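Local coordinates for protein acetolactate synthase isozyme 1 large subunit (Escherichia coli, PDB 6LPI) that binds thiamine diphosphate, magnesium and flavin-adenine dinucleotide as the large subunit of a thiamine diphosphate-dependent synthase, at residues P214-P226 / L238-L250; G417-A429 / G445-A457. All blocks are in the same frame, centred on the assembly; numbering follows the deposited sequence.

In the fold
Both contacts are largely buried, but they belong to different domains and hold no element in common. Interaction 1 ties two neighbouring parallel strands of the central domain by regular backbone bonds, and the loops beyond the strands hold flavin-adenine dinucleotide. Interaction 2, in the C-terminal thiamine diphosphate-binding domain, pairs a loop and helix with a second loop and helix; a side-chain amide and apolar packing replace the ladder, and of its touching residues M449 is exposed, whereas none of interaction 1 is. The centres of interaction 1 and interaction 2 lie about 27 Å apart, on opposite sides of the chain's centre. Flavin-adenine dinucleotide bridges the two, since it also touches G417 of interaction 2.

Interaction 1: residues P214-P226 / L238-L250; sequences PVLYLGGGVINAP and LPTTMTLMALGML. With FAD (flavin-adenine dinucleotide), chain I.
L216, Y217 and L218 run in parallel register with T240, T241 and M242, the two strands of a beta-alpha-beta crossover through helix 226-235 in the Rossmann-like central domain. Four backbone hydrogen bonds make the ladder, from L216 N to P239 O (2.8 Å) at one end to T243 N with L218 O (2.9 Å) at the other. Strand 278-282 flanks 214-218 on its other edge.

Polar bonds from both loops converge on the flavin-adenine dinucleotide: its phosphate oxygen O2P accepts from G220 N at 2.7 Å and from T243 OG1 at 3.1 Å. G219, G220 and G221 carry no side chain, which lets the ligand lie directly on their backbone.

Apolar contacts form on both faces of this strand pair. With L216 and T240 side by side, CD2 of L216 meets CG2 of T240 at 3.5 Å; on the face of Y217 and T241, the methyl of T243 meets the tyrosine ring at its edge, in plane. T241 turns its hydroxyl to G259 O. M249 packs against V222, I223 and P226, at and just after the turn V222-A225: bends at chi2 (-46°) and chi3 (-52°) curl its chain, placing SD 3.7 Å from I223 CD1 and CE 3.8 Å from P226 CB.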
loop_
_atom_site.group_PDB
_atom_site.type_symbol
_atom_site.label_atom_id
_atom_site.label_comp_id
_atom_site.label_asym_id
_atom_site.label_seq_id
_atom_site.Cartn_x
_atom_site.Cartn_y
_atom_site.Cartn_z
ATOM N N PRO B 214 -8.792 -0.174 -27.239
ATOM C CA PRO B 214 -8.001 -0.489 -26.050
ATOM C C PRO B 214 -8.119 0.585 -24.981
ATOM O O PRO B 214 -8.356 1.765 -25.251
ATOM C CB PRO B 214 -6.570 -0.541 -26.601
ATOM C CG PRO B 214 -6.581 0.519 -27.664
ATOM C CD PRO B 214 -7.987 0.515 -28.260
ATOM N N VAL B 215 -7.951 0.143 -23.738
ATOM C CA VAL B 215 -7.826 1.046 -22.608
ATOM C C VAL B 215 -6.617 0.605 -21.814
ATOM O O VAL B 215 -6.279 -0.587 -21.767
ATOM C CB VAL B 215 -9.069 1.108 -21.695
ATOM C CG1 VAL B 215 -10.351 1.151 -22.498
ATOM C CG2 VAL B 215 -9.033 0.004 -20.680
ATOM N N LEU B 216 -5.920 1.587 -21.259
ATOM C CA LEU B 216 -4.748 1.360 -20.434
ATOM C C LEU B 216 -5.183 1.526 -18.983
ATOM O O LEU B 216 -5.783 2.538 -18.620
ATOM C CB LEU B 216 -3.623 2.318 -20.839
ATOM C CG LEU B 216 -2.347 2.485 -20.036
ATOM C CD1 LEU B 216 -1.536 1.223 -20.124
ATOM C CD2 LEU B 216 -1.537 3.614 -20.622
ATOM N N TYR B 217 -4.996 0.495 -18.203
ATOM C CA TYR B 217 -5.499 0.401 -16.842
ATOM C C TYR B 217 -4.288 0.422 -15.904
ATOM O O TYR B 217 -3.553 -0.560 -15.793
ATOM C CB TYR B 217 -6.372 -0.855 -16.752
ATOM C CG TYR B 217 -6.758 -1.391 -15.400
ATOM C CD1 TYR B 217 -6.679 -0.627 -14.247
ATOM C CD2 TYR B 217 -7.180 -2.695 -15.283
ATOM C CE1 TYR B 217 -7.027 -1.151 -13.032
ATOM C CE2 TYR B 217 -7.519 -3.229 -14.073
ATOM C CZ TYR B 217 -7.446 -2.455 -12.951
ATOM O OH TYR B 217 -7.794 -3.003 -11.743
ATOM N N LEU B 218 -4.076 1.554 -15.245
ATOM C CA LEU B 218 -2.919 1.779 -14.385
ATOM C C LEU B 218 -3.233 1.565 -12.917
ATOM O O LEU B 218 -4.305 1.944 -12.435
ATOM C CB LEU B 218 -2.369 3.188 -14.574
ATOM C CG LEU B 218 -2.157 3.531 -16.022
ATOM C CD1 LEU B 218 -1.522 4.937 -16.105
ATOM C CD2 LEU B 218 -1.238 2.437 -16.564
ATOM N N GLY B 219 -2.267 0.956 -12.218
ATOM C CA GLY B 219 -2.346 0.738 -10.790
ATOM C C GLY B 219 -1.135 1.307 -10.071
ATOM O O GLY B 219 -0.254 1.923 -10.675
ATOM N N GLY B 220 -1.120 1.094 -8.756
ATOM C CA GLY B 220 -0.071 1.646 -7.920
ATOM C C GLY B 220 1.324 1.135 -8.219
ATOM O O GLY B 220 2.287 1.631 -7.629
ATOM N N GLY B 221 1.458 0.139 -9.071
ATOM C CA GLY B 221 2.765 -0.404 -9.380
ATOM C C GLY B 221 3.548 0.289 -10.458
ATOM O O GLY B 221 4.728 -0.024 -10.639
ATOM N N VAL B 222 2.919 1.196 -11.203
ATOM C CA VAL B 222 3.585 1.933 -12.273
ATOM C C VAL B 222 4.233 3.207 -11.736
ATOM O O VAL B 222 4.699 4.045 -12.516
ATOM C CB VAL B 222 2.595 2.292 -13.382
ATOM C CG1 VAL B 222 1.971 1.035 -13.937
ATOM C CG2 VAL B 222 1.559 3.264 -12.829
ATOM N N ILE B 223 4.233 3.371 -10.407
ATOM C CA ILE B 223 4.477 4.667 -9.780
ATOM C C ILE B 223 5.861 5.228 -10.089
ATOM O O ILE B 223 6.031 6.446 -10.131
ATOM C CB ILE B 223 4.247 4.547 -8.265
ATOM C CG1 ILE B 223 4.059 5.930 -7.657
ATOM C CG2 ILE B 223 5.396 3.779 -7.619
ATOM C CD1 ILE B 223 2.709 6.520 -7.978
ATOM N N ASN B 224 6.851 4.376 -10.364
ATOM C CA ASN B 224 8.197 4.820 -10.708
ATOM C C ASN B 224 8.485 4.741 -12.202
ATOM O O ASN B 224 9.649 4.625 -12.592
ATOM C CB ASN B 224 9.264 4.025 -9.958
ATOM C CG ASN B 224 9.110 4.096 -8.476
ATOM O OD1 ASN B 224 9.124 5.181 -7.903
ATOM N ND2 ASN B 224 9.113 2.954 -7.833
ATOM N N ALA B 225 7.465 4.837 -13.036
ATOM C CA ALA B 225 7.679 4.834 -14.469
ATOM C C ALA B 225 6.746 5.839 -15.133
ATOM O O ALA B 225 6.052 5.486 -16.095
ATOM C CB ALA B 225 7.460 3.426 -15.035
ATOM N N PRO B 226 6.720 7.100 -14.687
ATOM C CA PRO B 226 5.764 8.050 -15.277
ATOM C C PRO B 226 6.117 8.407 -16.700
ATOM O O PRO B 226 5.222 8.596 -17.539
ATOM C CB PRO B 226 5.864 9.262 -14.345
ATOM C CG PRO B 226 6.859 8.851 -13.236
ATOM C CD PRO B 226 7.688 7.790 -13.821
ATOM N N LEU B 238 -3.978 5.878 -26.106
ATOM C CA LEU B 238 -4.805 4.978 -25.318
ATOM C C LEU B 238 -5.626 5.776 -24.322
ATOM O O LEU B 238 -5.068 6.606 -23.595
ATOM C CB LEU B 238 -3.930 4.000 -24.566
ATOM C CG LEU B 238 -3.001 3.231 -25.499
ATOM C CD1 LEU B 238 -2.200 2.223 -24.704
ATOM C CD2 LEU B 238 -3.779 2.580 -26.637
ATOM N N PRO B 239 -6.941 5.604 -24.284
ATOM C CA PRO B 239 -7.685 6.039 -23.100
ATOM C C PRO B 239 -7.100 5.355 -21.873
ATOM O O PRO B 239 -6.904 4.141 -21.863
ATOM C CB PRO B 239 -9.117 5.574 -23.398
ATOM C CG PRO B 239 -9.210 5.631 -24.895
ATOM C CD PRO B 239 -7.825 5.330 -25.431
ATOM N N THR B 240 -6.755 6.140 -20.856
ATOM C CA THR B 240 -6.099 5.593 -19.671
ATOM C C THR B 240 -6.923 5.842 -18.417
ATOM O O THR B 240 -7.327 6.971 -18.140
ATOM C CB THR B 240 -4.706 6.180 -19.508
ATOM O OG1 THR B 240 -4.849 7.540 -19.114
ATOM C CG2 THR B 240 -3.972 6.147 -20.815
ATOM N N THR B 241 -7.205 4.772 -17.691
ATOM C CA THR B 241 -7.890 4.838 -16.415
ATOM C C THR B 241 -6.901 4.496 -15.308
ATOM O O THR B 241 -5.969 3.710 -15.508
ATOM C CB THR B 241 -9.097 3.887 -16.386
ATOM O OG1 THR B 241 -9.850 4.098 -15.185
ATOM C CG2 THR B 241 -8.662 2.436 -16.441
ATOM N N MET B 242 -7.129 5.044 -14.119
ATOM C CA MET B 242 -6.238 4.764 -13.005
ATOM C C MET B 242 -7.034 4.267 -11.809
ATOM O O MET B 242 -8.206 4.603 -11.638
ATOM C CB MET B 242 -5.427 5.996 -12.611
ATOM C CG MET B 242 -4.558 6.569 -13.701
ATOM S SD MET B 242 -4.421 8.375 -13.589
ATOM C CE MET B 242 -5.898 8.930 -14.444
ATOM N N THR B 243 -6.400 3.428 -11.003
ATOM C CA THR B 243 -6.976 3.068 -9.717
ATOM C C THR B 243 -6.790 4.213 -8.735
ATOM O O THR B 243 -6.100 5.189 -9.020
ATOM C CB THR B 243 -6.308 1.824 -9.160
ATOM O OG1 THR B 243 -4.924 2.121 -8.948
ATOM C CG2 THR B 243 -6.433 0.671 -10.128
ATOM N N LEU B 244 -7.379 4.070 -7.544
ATOM C CA LEU B 244 -7.132 5.049 -6.485
ATOM C C LEU B 244 -5.645 5.231 -6.191
ATOM O O LEU B 244 -5.222 6.317 -5.788
ATOM C CB LEU B 244 -7.868 4.648 -5.209
ATOM C CG LEU B 244 -7.716 5.635 -4.047
ATOM C CD1 LEU B 244 -8.396 6.928 -4.396
ATOM C CD2 LEU B 244 -8.299 5.040 -2.787
ATOM N N MET B 245 -4.846 4.177 -6.355
ATOM C CA MET B 245 -3.418 4.203 -6.059
ATOM C C MET B 245 -2.587 4.787 -7.180
ATOM O O MET B 245 -1.373 4.900 -7.014
ATOM C CB MET B 245 -2.907 2.779 -5.770
ATOM C CG MET B 245 -3.643 2.060 -4.653
ATOM S SD MET B 245 -3.689 3.078 -3.172
ATOM C CE MET B 245 -2.026 2.680 -2.579
ATOM N N ALA B 246 -3.183 5.105 -8.325
ATOM C CA ALA B 246 -2.441 5.580 -9.489
ATOM C C ALA B 246 -2.771 7.019 -9.886
ATOM O O ALA B 246 -2.258 7.506 -10.910
ATOM C CB ALA B 246 -2.679 4.637 -10.680
ATOM N N LEU B 247 -3.619 7.707 -9.121
ATOM C CA LEU B 247 -3.923 9.095 -9.418
ATOM C C LEU B 247 -2.639 9.910 -9.530
ATOM O O LEU B 247 -1.707 9.749 -8.731
ATOM C CB LEU B 247 -4.805 9.675 -8.323
ATOM C CG LEU B 247 -6.108 8.909 -8.062
ATOM C CD1 LEU B 247 -7.023 9.767 -7.170
ATOM C CD2 LEU B 247 -6.839 8.401 -9.358
ATOM N N GLY B 248 -2.600 10.797 -10.530
ATOM C CA GLY B 248 -1.413 11.564 -10.826
ATOM C C GLY B 248 -0.482 10.947 -11.848
ATOM O O GLY B 248 0.375 11.665 -12.387
ATOM N N MET B 249 -0.639 9.653 -12.162
ATOM C CA MET B 249 0.192 9.036 -13.191
ATOM C C MET B 249 -0.039 9.679 -14.560
ATOM O O MET B 249 0.834 9.605 -15.431
ATOM C CB MET B 249 -0.057 7.535 -13.229
ATOM C CG MET B 249 0.577 6.731 -12.070
ATOM S SD MET B 249 2.300 7.065 -11.615
ATOM C CE MET B 249 3.120 6.923 -13.198
ATOM N N LEU B 250 -1.183 10.335 -14.750
ATOM C CA LEU B 250 -1.386 11.308 -15.810
ATOM C C LEU B 250 -2.070 12.522 -15.203
ATOM O O LEU B 250 -2.916 12.370 -14.311
ATOM C CB LEU B 250 -2.272 10.788 -16.952
ATOM C CG LEU B 250 -1.764 9.863 -18.050
ATOM C CD1 LEU B 250 -2.833 9.791 -19.103
ATOM C CD2 LEU B 250 -0.486 10.385 -18.673
HETATM P PA FAD I . -2.001 -1.745 -5.569
HETATM O O1A FAD I . -1.724 -0.305 -5.380
HETATM O O2A FAD I . -1.942 -2.623 -4.347
HETATM O O5B FAD I . -0.928 -2.126 -6.664
HETATM C C5B FAD I . 0.124 -3.073 -6.393
HETATM C C4B FAD I . 0.257 -3.954 -7.606
HETATM O O4B FAD I . 1.302 -3.453 -8.482
HETATM C C3B FAD I . 0.634 -5.400 -7.301
HETATM O O3B FAD I . -0.050 -6.251 -8.222
HETATM C C2B FAD I . 2.159 -5.365 -7.463
HETATM O O2B FAD I . 2.758 -6.631 -7.699
HETATM C C1B FAD I . 2.252 -4.479 -8.697
HETATM N N9A FAD I . 3.552 -3.872 -8.931
HETATM C C8A FAD I . 4.296 -3.119 -8.062
HETATM N N7A FAD I . 5.429 -2.684 -8.566
HETATM C C5A FAD I . 5.428 -3.187 -9.858
HETATM C C6A FAD I . 6.354 -3.095 -10.917
HETATM N N6A FAD I . 7.510 -2.431 -10.839
HETATM N N1A FAD I . 6.053 -3.728 -12.072
HETATM C C2A FAD I . 4.902 -4.401 -12.156
HETATM N N3A FAD I . 3.952 -4.552 -11.232
HETATM C C4A FAD I . 4.278 -3.923 -10.096
HETATM N N1 FAD I . -9.958 1.746 -5.884
HETATM C C2 FAD I . -10.395 1.923 -7.163
HETATM O O2 FAD I . -9.710 1.585 -8.119
HETATM N N3 FAD I . -11.627 2.506 -7.399
HETATM C C4 FAD I . -12.510 2.952 -6.438
HETATM O O4 FAD I . -13.578 3.460 -6.771
HETATM C C4X FAD I . -12.040 2.750 -5.076
HETATM N N5 FAD I . -12.811 3.144 -4.085
HETATM C C5X FAD I . -12.345 2.963 -2.788
HETATM C C6 FAD I . -13.140 3.382 -1.719
HETATM C C7 FAD I . -12.705 3.232 -0.402
HETATM C C7M FAD I . -13.590 3.678 0.730
HETATM C C8 FAD I . -11.455 2.645 -0.146
HETATM C C8M FAD I . -10.965 2.453 1.269
HETATM C C9 FAD I . -10.661 2.225 -1.211
HETATM C C9A FAD I . -11.099 2.370 -2.522
HETATM N N10 FAD I . -10.313 1.956 -3.619
HETATM C C10 FAD I . -10.749 2.132 -4.905
HETATM C "C1'" FAD I . -9.002 1.341 -3.414
HETATM C "C2'" FAD I . -9.047 -0.178 -3.489
HETATM O "O2'" FAD I . -9.444 -0.721 -2.230
HETATM C "C3'" FAD I . -7.656 -0.709 -3.830
HETATM O "O3'" FAD I . -6.717 -0.242 -2.867
HETATM C "C4'" FAD I . -7.155 -0.320 -5.216
HETATM O "O4'" FAD I . -8.252 -0.342 -6.122
HETATM C "C5'" FAD I . -6.069 -1.244 -5.713
HETATM O "O5'" FAD I . -5.342 -0.592 -6.770
HETATM P P FAD I . -4.115 -1.282 -7.429
HETATM O O1P FAD I . -4.616 -2.383 -8.364
HETATM O O2P FAD I . -3.300 -0.327 -7.940
HETATM O O3P FAD I . -3.441 -1.953 -6.201
#

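Interaction 2: residues G417-A429 / G445-A457; sequences GTMGFGLPAAIGA and GSLMMNIQEMATA. With TPP (thiamine diphosphate), chain J.
N450 ND2, in the C-terminal thiamine diphosphate-binding domain, donates to G420 O at 2.9 Å across the contact and to Q61 OE1 of helix 60-74, in the N-terminal one. The bond to G420 O is nearly straight (169° at the hydrogen) and lies in the amide plane of N450, yet it comes from above the carbonyl plane of G420, 45° out of it. Q452 NE2 braces the other end of the amide, donating to N450 OD1 at 3.0 Å and also to E453 OE2; this fixes the amide's rotation. E453 OE2 accepts from R58 N as well, while T456 OG1 bonds to OE1.

D444, a magnesium ligand, and G445 belong to the GDG motif of this family, and S446 comes directly after it. The diphosphate oxygen O1A is gripped by S446 N (2.6 Å) and S446 OG (2.9 Å). M419 touches both rings of thiamine diphosphate, consistent with the bulky residue that supports the V conformation in related enzymes: CG approaches N3' of the pyrimidine at 3.3 Å and SD the thiazolium C4. A bend at chi3 (46°) then turns its CE back onto S446.

Farther along, helices 422-429 and 453-457 run side by side, nearly parallel. L423 CD2 packs against both L447 CD1 and M454 CG, 3.9 Å from each, and I427 CD1 lies 4.1 Å from A457 CB.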
loop_
_atom_site.group_PDB
_atom_site.type_symbol
_atom_site.label_atom_id
_atom_site.label_comp_id
_atom_site.label_asym_id
_atom_site.label_seq_id
_atom_site.Cartn_x
_atom_site.Cartn_y
_atom_site.Cartn_z
ATOM N N GLY B 417 -7.426 0.570 3.883
ATOM C CA GLY B 417 -8.396 1.630 4.043
ATOM C C GLY B 417 -8.488 2.013 5.499
ATOM O O GLY B 417 -9.566 1.941 6.085
ATOM N N THR B 418 -7.378 2.434 6.089
ATOM C CA THR B 418 -7.286 2.670 7.526
ATOM C C THR B 418 -7.751 4.088 7.843
ATOM O O THR B 418 -7.156 5.059 7.359
ATOM C CB THR B 418 -5.834 2.511 7.992
ATOM O OG1 THR B 418 -5.233 1.365 7.377
ATOM C CG2 THR B 418 -5.727 2.427 9.489
ATOM N N MET B 419 -8.788 4.222 8.666
ATOM C CA MET B 419 -9.025 5.530 9.253
ATOM C C MET B 419 -7.844 5.890 10.127
ATOM O O MET B 419 -7.244 5.023 10.780
ATOM C CB MET B 419 -10.322 5.588 10.061
ATOM C CG MET B 419 -11.571 5.281 9.214
ATOM S SD MET B 419 -13.095 5.237 10.182
ATOM C CE MET B 419 -12.812 6.751 11.132
ATOM N N GLY B 420 -7.459 7.165 10.070
ATOM C CA GLY B 420 -6.340 7.645 10.847
ATOM C C GLY B 420 -5.032 7.691 10.097
ATOM O O GLY B 420 -4.032 8.149 10.657
ATOM N N PHE B 421 -5.012 7.234 8.846
ATOM C CA PHE B 421 -3.785 7.240 8.052
ATOM C C PHE B 421 -3.304 8.668 7.748
ATOM O O PHE B 421 -2.099 8.972 7.839
ATOM C CB PHE B 421 -4.039 6.448 6.769
ATOM C CG PHE B 421 -3.033 6.694 5.682
ATOM C CD1 PHE B 421 -1.911 5.883 5.562
ATOM C CD2 PHE B 421 -3.196 7.733 4.787
ATOM C CE1 PHE B 421 -0.982 6.107 4.565
ATOM C CE2 PHE B 421 -2.279 7.954 3.785
ATOM C CZ PHE B 421 -1.174 7.141 3.666
ATOM N N GLY B 422 -4.236 9.559 7.416
ATOM C CA GLY B 422 -3.949 10.878 6.888
ATOM C C GLY B 422 -3.009 11.770 7.676
ATOM O O GLY B 422 -2.000 12.229 7.141
ATOM N N LEU B 423 -3.301 12.054 8.938
ATOM C CA LEU B 423 -2.463 13.047 9.605
ATOM C C LEU B 423 -1.038 12.534 9.812
ATOM O O LEU B 423 -0.085 13.259 9.457
ATOM C CB LEU B 423 -3.144 13.514 10.896
ATOM C CG LEU B 423 -2.368 14.179 12.027
ATOM C CD1 LEU B 423 -1.691 15.451 11.546
ATOM C CD2 LEU B 423 -3.329 14.479 13.170
ATOM N N PRO B 424 -0.802 11.320 10.339
ATOM C CA PRO B 424 0.597 10.874 10.469
ATOM C C PRO B 424 1.292 10.676 9.136
ATOM O O PRO B 424 2.497 10.956 9.032
ATOM C CB PRO B 424 0.489 9.580 11.281
ATOM C CG PRO B 424 -0.912 9.179 11.193
ATOM C CD PRO B 424 -1.717 10.409 11.038
ATOM N N ALA B 425 0.574 10.208 8.109
ATOM C CA ALA B 425 1.177 10.142 6.779
ATOM C C ALA B 425 1.627 11.522 6.309
ATOM O O ALA B 425 2.730 11.676 5.773
ATOM C CB ALA B 425 0.193 9.532 5.789
ATOM N N ALA B 426 0.796 12.541 6.519
ATOM C CA ALA B 426 1.190 13.890 6.139
ATOM C C ALA B 426 2.403 14.349 6.934
ATOM O O ALA B 426 3.298 15.014 6.397
ATOM C CB ALA B 426 0.017 14.854 6.334
ATOM N N ILE B 427 2.464 13.983 8.213
ATOM C CA ILE B 427 3.622 14.344 9.023
ATOM C C ILE B 427 4.891 13.748 8.413
ATOM O O ILE B 427 5.915 14.435 8.250
ATOM C CB ILE B 427 3.398 13.888 10.475
ATOM C CG1 ILE B 427 2.338 14.777 11.112
ATOM C CG2 ILE B 427 4.688 13.945 11.271
ATOM C CD1 ILE B 427 1.757 14.226 12.369
ATOM N N GLY B 428 4.825 12.465 8.031
ATOM C CA GLY B 428 5.971 11.835 7.391
ATOM C C GLY B 428 6.358 12.525 6.095
ATOM O O GLY B 428 7.536 12.832 5.865
ATOM N N ALA B 429 5.370 12.787 5.234
ATOM C CA ALA B 429 5.640 13.484 3.978
ATOM C C ALA B 429 6.315 14.832 4.211
ATOM O O ALA B 429 7.183 15.246 3.428
ATOM C CB ALA B 429 4.347 13.673 3.186
ATOM N N GLY B 445 -14.433 11.719 11.888
ATOM C CA GLY B 445 -14.200 10.438 12.521
ATOM C C GLY B 445 -12.757 9.978 12.403
ATOM O O GLY B 445 -12.122 9.626 13.404
ATOM N N SER B 446 -12.199 10.009 11.190
ATOM C CA SER B 446 -10.825 9.533 11.026
ATOM C C SER B 446 -9.813 10.371 11.802
ATOM O O SER B 446 -8.876 9.817 12.381
ATOM C CB SER B 446 -10.417 9.469 9.560
ATOM O OG SER B 446 -11.325 8.748 8.783
ATOM N N LEU B 447 -9.962 11.700 11.809
ATOM C CA LEU B 447 -8.951 12.531 12.454
ATOM C C LEU B 447 -8.771 12.200 13.937
ATOM O O LEU B 447 -7.659 12.329 14.475
ATOM C CB LEU B 447 -9.310 14.001 12.280
ATOM C CG LEU B 447 -8.316 14.997 12.882
ATOM C CD1 LEU B 447 -7.001 15.107 12.079
ATOM C CD2 LEU B 447 -8.983 16.335 13.049
ATOM N N MET B 448 -9.828 11.747 14.609
ATOM C CA MET B 448 -9.667 11.413 16.017
ATOM C C MET B 448 -8.860 10.152 16.264
ATOM O O MET B 448 -8.421 9.935 17.397
ATOM C CB MET B 448 -11.010 11.387 16.725
ATOM C CG MET B 448 -11.232 12.784 17.324
ATOM S SD MET B 448 -12.780 12.887 18.155
ATOM C CE MET B 448 -13.774 12.084 16.884
ATOM N N MET B 449 -8.671 9.312 15.255
ATOM C CA MET B 449 -7.988 8.049 15.493
ATOM C C MET B 449 -6.518 8.268 15.805
ATOM O O MET B 449 -5.960 7.606 16.686
ATOM C CB MET B 449 -8.141 7.130 14.291
ATOM C CG MET B 449 -9.566 6.808 13.984
ATOM S SD MET B 449 -9.511 5.193 13.271
ATOM C CE MET B 449 -10.496 4.284 14.410
ATOM N N ASN B 450 -5.882 9.210 15.121
ATOM C CA ASN B 450 -4.508 9.590 15.412
ATOM C C ASN B 450 -4.404 11.083 15.717
ATOM O O ASN B 450 -3.488 11.765 15.261
ATOM C CB ASN B 450 -3.576 9.174 14.276
ATOM C CG ASN B 450 -3.214 7.702 14.346
ATOM O OD1 ASN B 450 -2.956 7.169 15.425
ATOM N ND2 ASN B 450 -3.167 7.045 13.202
ATOM N N ILE B 451 -5.386 11.597 16.470
ATOM C CA ILE B 451 -5.447 13.009 16.848
ATOM C C ILE B 451 -4.204 13.408 17.631
ATOM O O ILE B 451 -3.748 14.559 17.560
ATOM C CB ILE B 451 -6.732 13.281 17.661
ATOM C CG1 ILE B 451 -7.017 14.772 17.746
ATOM C CG2 ILE B 451 -6.618 12.730 19.077
ATOM C CD1 ILE B 451 -7.172 15.420 16.398
ATOM N N GLN B 452 -3.632 12.470 18.384
ATOM C CA GLN B 452 -2.493 12.796 19.228
ATOM C C GLN B 452 -1.301 13.232 18.389
ATOM O O GLN B 452 -0.449 13.997 18.859
ATOM C CB GLN B 452 -2.153 11.602 20.124
ATOM C CG GLN B 452 -1.497 10.432 19.411
ATOM C CD GLN B 452 -2.466 9.618 18.593
ATOM O OE1 GLN B 452 -3.630 9.426 18.972
ATOM N NE2 GLN B 452 -2.007 9.175 17.423
ATOM N N GLU B 453 -1.234 12.787 17.138
ATOM C CA GLU B 453 -0.089 13.182 16.341
ATOM C C GLU B 453 -0.134 14.651 15.981
ATOM O O GLU B 453 0.871 15.174 15.479
ATOM C CB GLU B 453 0.021 12.310 15.099
ATOM C CG GLU B 453 0.148 10.797 15.441
ATOM C CD GLU B 453 1.250 10.490 16.445
ATOM O OE1 GLU B 453 2.307 11.144 16.383
ATOM O OE2 GLU B 453 1.045 9.630 17.328
ATOM N N MET B 454 -1.253 15.336 16.257
ATOM C CA MET B 454 -1.251 16.791 16.169
ATOM C C MET B 454 -0.080 17.377 16.931
ATOM O O MET B 454 0.621 18.259 16.419
ATOM C CB MET B 454 -2.564 17.365 16.691
ATOM C CG MET B 454 -3.580 17.580 15.600
ATOM S SD MET B 454 -5.094 18.379 16.165
ATOM C CE MET B 454 -6.106 18.238 14.694
ATOM N N ALA B 455 0.183 16.857 18.135
ATOM C CA ALA B 455 1.340 17.315 18.901
ATOM C C ALA B 455 2.616 17.143 18.093
ATOM O O ALA B 455 3.412 18.087 17.944
ATOM C CB ALA B 455 1.428 16.558 20.227
ATOM N N THR B 456 2.790 15.946 17.517
ATOM C CA THR B 456 3.938 15.663 16.665
ATOM C C THR B 456 4.077 16.690 15.554
ATOM O O THR B 456 5.191 17.124 15.234
ATOM C CB THR B 456 3.822 14.246 16.093
ATOM O OG1 THR B 456 3.638 13.312 17.167
ATOM C CG2 THR B 456 5.049 13.875 15.301
ATOM N N ALA B 457 2.953 17.140 14.993
ATOM C CA ALA B 457 3.032 18.114 13.907
ATOM C C ALA B 457 3.544 19.456 14.404
ATOM O O ALA B 457 4.399 20.082 13.764
ATOM C CB ALA B 457 1.667 18.277 13.242
HETATM N "N1'" TPP J . -12.737 1.580 11.696
HETATM C "C2'" TPP J . -11.497 1.839 11.141
HETATM C CM2 TPP J . -10.264 1.919 11.992
HETATM N "N3'" TPP J . -11.357 2.022 9.788
HETATM C "C4'" TPP J . -12.439 1.927 8.958
HETATM N "N4'" TPP J . -12.224 2.102 7.654
HETATM C "C5'" TPP J . -13.698 1.667 9.504
HETATM C "C6'" TPP J . -13.834 1.498 10.879
HETATM C "C7'" TPP J . -14.928 1.597 8.621
HETATM N N3 TPP J . -15.153 2.905 8.067
HETATM C C2 TPP J . -14.705 3.275 6.820
HETATM S S1 TPP J . -15.051 4.779 6.416
HETATM C C5 TPP J . -15.798 5.027 7.826
HETATM C C4 TPP J . -15.788 3.941 8.665
HETATM C CM4 TPP J . -16.426 3.967 10.012
HETATM C C6 TPP J . -16.405 6.385 8.088
HETATM C C7 TPP J . -15.401 7.514 7.859
HETATM O O7 TPP J . -15.650 8.519 8.818
HETATM P PA TPP J . -15.148 10.038 8.600
HETATM O O1A TPP J . -13.754 10.238 9.129
HETATM O O2A TPP J . -16.169 10.905 9.314
HETATM O O3A TPP J . -15.095 10.314 7.015
HETATM P PB TPP J . -16.366 10.858 6.150
HETATM O O1B TPP J . -15.848 11.693 4.977
HETATM O O2B TPP J . -17.226 9.739 5.616
HETATM O O3B TPP J . -17.279 11.660 7.054
#